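Local coordinates for protein lymphotactin (PDB 2NYZ) that probably acts as a chemokine that attracts lymphocytes, but not monocytes or neutrophils, and helps dendritic cells gather in the thymic medulla, at residues V12-Q17 with L34-F39; I24-I29 with I38-R43. All blocks are in the same frame, centred on the assembly; numbering follows the deposited sequence.

Contact 1. Residues V12-Q17 with L34-F39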
# COMPACT_ATOMS: atom_id res chain seq x y z
N VAL D 12 -11.71 27.50 1.73
CA VAL D 12 -10.62 26.86 1.04
C VAL D 12 -11.15 25.63 0.33
O VAL D 12 -10.71 25.30 -0.76
CB VAL D 12 -9.52 26.47 2.02
CG1 VAL D 12 -8.41 25.75 1.30
CG2 VAL D 12 -9.01 27.72 2.71
N SER D 13 -12.10 24.96 0.96
CA SER D 13 -12.70 23.76 0.40
C SER D 13 -14.23 23.84 0.45
O SER D 13 -14.80 24.41 1.38
CB SER D 13 -12.23 22.51 1.16
OG SER D 13 -10.87 22.21 0.88
N LEU D 14 -14.88 23.26 -0.55
CA LEU D 14 -16.33 23.27 -0.59
C LEU D 14 -16.83 21.91 -0.17
O LEU D 14 -16.24 20.88 -0.51
CB LEU D 14 -16.81 23.62 -2.01
CG LEU D 14 -16.37 24.99 -2.56
CD1 LEU D 14 -16.96 25.20 -3.94
CD2 LEU D 14 -16.82 26.10 -1.62
N THR D 15 -17.92 21.88 0.60
CA THR D 15 -18.45 20.62 1.07
C THR D 15 -18.75 19.73 -0.10
O THR D 15 -19.00 20.20 -1.19
CB THR D 15 -19.73 20.78 1.86
OG1 THR D 15 -20.09 19.51 2.42
CG2 THR D 15 -20.85 21.26 0.94
N THR D 16 -18.75 18.43 0.14
CA THR D 16 -19.02 17.48 -0.92
C THR D 16 -20.31 16.72 -0.66
O THR D 16 -20.68 15.82 -1.41
CB THR D 16 -17.85 16.50 -1.07
OG1 THR D 16 -18.15 15.58 -2.13
CG2 THR D 16 -17.61 15.74 0.23
N GLN D 17 -21.00 17.11 0.41
CA GLN D 17 -22.28 16.51 0.79
C GLN D 17 -23.36 17.58 0.77
O GLN D 17 -23.15 18.70 1.23
CB GLN D 17 -22.23 15.93 2.19
CG GLN D 17 -21.68 14.53 2.26
CD GLN D 17 -20.43 14.46 3.08
OE1 GLN D 17 -20.42 14.84 4.25
NE2 GLN D 17 -19.35 13.98 2.47
N LEU D 34 -12.19 31.95 -4.69
CA LEU D 34 -13.04 30.78 -4.67
C LEU D 34 -14.37 31.24 -4.09
O LEU D 34 -14.62 31.11 -2.89
CB LEU D 34 -12.44 29.69 -3.78
CG LEU D 34 -13.27 28.42 -3.59
CD1 LEU D 34 -13.48 27.74 -4.93
CD2 LEU D 34 -12.57 27.49 -2.62
N ARG D 35 -15.21 31.80 -4.95
CA ARG D 35 -16.51 32.29 -4.52
C ARG D 35 -17.32 31.10 -4.04
O ARG D 35 -17.20 30.00 -4.57
CB ARG D 35 -17.24 32.98 -5.68
CG ARG D 35 -18.46 33.76 -5.23
CD ARG D 35 -19.27 34.29 -6.40
NE ARG D 35 -19.99 33.22 -7.08
CZ ARG D 35 -21.30 33.26 -7.35
NH1 ARG D 35 -22.02 34.32 -7.00
NH2 ARG D 35 -21.88 32.24 -7.97
N ALA D 36 -18.15 31.33 -3.02
CA ALA D 36 -18.95 30.24 -2.49
C ALA D 36 -20.10 30.70 -1.62
O ALA D 36 -20.13 31.83 -1.15
CB ALA D 36 -18.08 29.29 -1.70
N VAL D 37 -21.03 29.79 -1.44
CA VAL D 37 -22.20 30.01 -0.61
C VAL D 37 -21.86 29.43 0.75
O VAL D 37 -21.53 28.24 0.85
CB VAL D 37 -23.42 29.27 -1.16
CG1 VAL D 37 -24.59 29.41 -0.19
CG2 VAL D 37 -23.78 29.80 -2.53
N ILE D 38 -21.92 30.24 1.79
CA ILE D 38 -21.62 29.74 3.11
C ILE D 38 -22.90 29.55 3.90
O ILE D 38 -23.50 30.51 4.37
CB ILE D 38 -20.71 30.70 3.91
CG1 ILE D 38 -19.47 31.06 3.08
CG2 ILE D 38 -20.27 30.04 5.20
CD1 ILE D 38 -18.61 32.15 3.73
N PHE D 39 -23.34 28.30 4.03
CA PHE D 39 -24.54 28.02 4.79
C PHE D 39 -24.21 28.02 6.28
O PHE D 39 -23.10 27.65 6.68
CB PHE D 39 -25.12 26.66 4.39
CG PHE D 39 -25.64 26.59 2.99
CD1 PHE D 39 -26.73 27.37 2.61
CD2 PHE D 39 -25.05 25.75 2.06
CE1 PHE D 39 -27.23 27.29 1.31
CE2 PHE D 39 -25.55 25.67 0.77
CZ PHE D 39 -26.64 26.44 0.39
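Leu14 and Ala36 meet where the long N-terminal loop of the chemokine fold, just past the disulfide between Cys11 and Cys48, runs alongside the residues leading into strand 37-41. The packed part is small and is made mostly by leucine methyls. Leu14 turns its CD2 methyl onto Ala36, whose CB lies 3.4 Å away, and its other methyl, CD1, lies 4.4 Å from CD1 of Leu34, so the two branches of one leucine are shared between two residues of the opposing segment. With CG anti to the carbonyl carbon (chi1 -60°), the Leu14 side chain is carried across to 34-39; it also touches Cys48 of strand 46-49. Leu34 lays its other methyl against backbone, CD2 lying 3.4 Å from Val12 O, a van der Waals touch on a polar atom. No hydrogen bond joins the two segments, which bury only 180 Å² between them.

The loose side begins on both flanks. The CA–CB bond of Val12 points away from 34-39, and the side chain packs on an aromatic one of a different protein, while the exposed Arg35 leaves the contact to form a salt bridge with Glu31. Farther along, 12-17 draws off from the strand: Thr15 is held by a backbone bond with Cys48, and an ST turn closes there, Gln17 N donating to Thr15 OG1 over 3.3 Å at 171°.

Contact 2. Residues I24-I29 with I38-R43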
# COMPACT_ATOMS: atom_id res chain seq x y z
N ILE D 24 -30.45 24.44 7.51
CA ILE D 24 -29.84 25.75 7.32
C ILE D 24 -30.62 26.81 8.09
O ILE D 24 -31.81 26.66 8.36
CB ILE D 24 -29.83 26.16 5.85
CG1 ILE D 24 -29.58 24.95 4.95
CG2 ILE D 24 -28.76 27.21 5.64
CD1 ILE D 24 -28.23 24.34 5.08
N LYS D 25 -29.93 27.89 8.45
CA LYS D 25 -30.55 28.99 9.18
C LYS D 25 -30.45 30.22 8.31
O LYS D 25 -31.43 30.91 8.08
CB LYS D 25 -29.82 29.20 10.51
CG LYS D 25 -30.32 30.38 11.35
CD LYS D 25 -30.00 30.20 12.84
CE LYS D 25 -28.50 30.06 13.10
NZ LYS D 25 -28.23 29.59 14.50
N THR D 26 -29.25 30.49 7.81
CA THR D 26 -29.02 31.65 6.96
C THR D 26 -27.96 31.30 5.93
O THR D 26 -27.59 30.14 5.79
CB THR D 26 -28.54 32.86 7.78
OG1 THR D 26 -27.39 32.48 8.56
CG2 THR D 26 -29.63 33.36 8.70
N TYR D 27 -27.48 32.31 5.22
CA TYR D 27 -26.45 32.09 4.23
C TYR D 27 -25.92 33.42 3.70
O TYR D 27 -26.54 34.47 3.91
CB TYR D 27 -26.97 31.21 3.09
CG TYR D 27 -27.77 31.92 2.01
CD1 TYR D 27 -27.13 32.48 0.90
CD2 TYR D 27 -29.16 32.02 2.09
CE1 TYR D 27 -27.85 33.13 -0.10
CE2 TYR D 27 -29.89 32.66 1.10
CZ TYR D 27 -29.24 33.22 0.00
OH TYR D 27 -29.95 33.86 -0.99
N THR D 28 -24.77 33.36 3.04
CA THR D 28 -24.13 34.53 2.46
C THR D 28 -23.41 34.06 1.21
O THR D 28 -23.39 32.86 0.93
CB THR D 28 -23.09 35.14 3.43
OG1 THR D 28 -22.03 34.20 3.64
CG2 THR D 28 -23.73 35.44 4.77
N ILE D 29 -22.82 34.98 0.47
CA ILE D 29 -22.11 34.60 -0.74
C ILE D 29 -20.79 35.33 -0.89
O ILE D 29 -20.62 36.12 -1.81
CB ILE D 29 -22.97 34.87 -2.00
CG1 ILE D 29 -24.35 34.22 -1.82
CG2 ILE D 29 -22.25 34.33 -3.24
CD1 ILE D 29 -25.33 34.50 -2.95
N ILE D 38 -21.92 30.24 1.79
CA ILE D 38 -21.62 29.74 3.11
C ILE D 38 -22.90 29.55 3.90
O ILE D 38 -23.50 30.51 4.37
CB ILE D 38 -20.71 30.70 3.91
CG1 ILE D 38 -19.47 31.06 3.08
CG2 ILE D 38 -20.27 30.04 5.20
CD1 ILE D 38 -18.61 32.15 3.73
N PHE D 39 -23.34 28.30 4.03
CA PHE D 39 -24.54 28.02 4.79
C PHE D 39 -24.21 28.02 6.28
O PHE D 39 -23.10 27.65 6.68
CB PHE D 39 -25.12 26.66 4.39
CG PHE D 39 -25.64 26.59 2.99
CD1 PHE D 39 -26.73 27.37 2.61
CD2 PHE D 39 -25.05 25.75 2.06
CE1 PHE D 39 -27.23 27.29 1.31
CE2 PHE D 39 -25.55 25.67 0.77
CZ PHE D 39 -26.64 26.44 0.39
N ILE D 40 -25.15 28.45 7.10
CA ILE D 40 -24.94 28.46 8.54
C ILE D 40 -26.02 27.56 9.13
O ILE D 40 -27.17 27.98 9.23
CB ILE D 40 -25.09 29.87 9.12
CG1 ILE D 40 -24.05 30.80 8.48
CG2 ILE D 40 -24.94 29.82 10.62
CD1 ILE D 40 -24.12 32.24 8.97
N THR D 41 -25.66 26.34 9.50
CA THR D 41 -26.62 25.40 10.06
C THR D 41 -27.33 26.01 11.26
O THR D 41 -26.83 26.95 11.88
CB THR D 41 -25.97 24.08 10.49
OG1 THR D 41 -25.29 24.26 11.74
CG2 THR D 41 -24.97 23.62 9.43
N LYS D 42 -28.48 25.45 11.60
CA LYS D 42 -29.27 25.96 12.71
C LYS D 42 -28.55 26.00 14.04
O LYS D 42 -28.99 26.71 14.95
CB LYS D 42 -30.58 25.18 12.82
CG LYS D 42 -31.57 25.48 11.68
CD LYS D 42 -32.87 24.70 11.83
CE LYS D 42 -33.85 25.05 10.72
NZ LYS D 42 -33.39 24.60 9.37
N ARG D 43 -27.46 25.26 14.19
CA ARG D 43 -26.74 25.30 15.46
C ARG D 43 -25.41 26.06 15.40
O ARG D 43 -24.65 26.06 16.37
CB ARG D 43 -26.50 23.89 16.04
CG ARG D 43 -26.31 23.91 17.57
CD ARG D 43 -25.88 22.59 18.19
NE ARG D 43 -26.90 21.54 18.13
CZ ARG D 43 -27.16 20.80 17.06
NH1 ARG D 43 -26.48 20.98 15.94
NH2 ARG D 43 -28.11 19.86 17.10
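Ile24 and Phe39 cross obliquely on the face of the sheet turned to helix 54-64. The CG2 branch of Ile24 comes to 3.7 Å from Phe39 CD1, while its CD1 methyl lies near Phe39 CB and CG. Tyr27 adds only its CB, 3.9 Å from Phe39 CD1; its ring leads away, and its OH bonds Asp64. Cutting Ile24 back to an alanine would probably open a gap beside the Phe39 ring and lose the Ile24 side chain's contacts with Leu19 and Met63. The strands form the first hairpin of the three-stranded antiparallel chemokine sheet, interrupted by a classic bulge in which Lys25 and Thr26 both face Ile40: Lys25 N donates to Ile40 O (2.9 Å), and Ile40 N to Thr26 O (3.2 Å). On the face away from the helix, Thr26 OG1, set between its backbone N and carbonyl carbon (chi1 53°), sits 3.3 Å from Ile40 CD1. At the bulge end of the hairpin two lysines each bond a main-chain oxygen of the facing segment. Lys42 bends at its last torsion and puts NZ 2.8 Å from Ile24 O, whereas Lys25 NZ bonds Lys42 O from above the carbonyl plane.

How the contacts relate
Both contacts use strand 37-41, with their centres about 12 Å apart; their segments overlap at Ile38 and Phe39, which work only in contact 2. The touching residues of contact 1 lie just before strand 37-41, where the N-terminal loop passes; contact 2 follows the strand onward as it pairs with 24-28. They touch directly through Val37, whose CG1 is 4.1 Å from Tyr27 CD1, and through Arg35, whose NH1 lies 3.8 Å from Ile29 CG2. The two differ in kind: a slight apolar touch near the surface against a hydrogen-bonded hairpin burying 596 Å². Phe39 continues inward to Val56 and Val59 of helix 54-64, while Ile38 also meets a chain of a different protein.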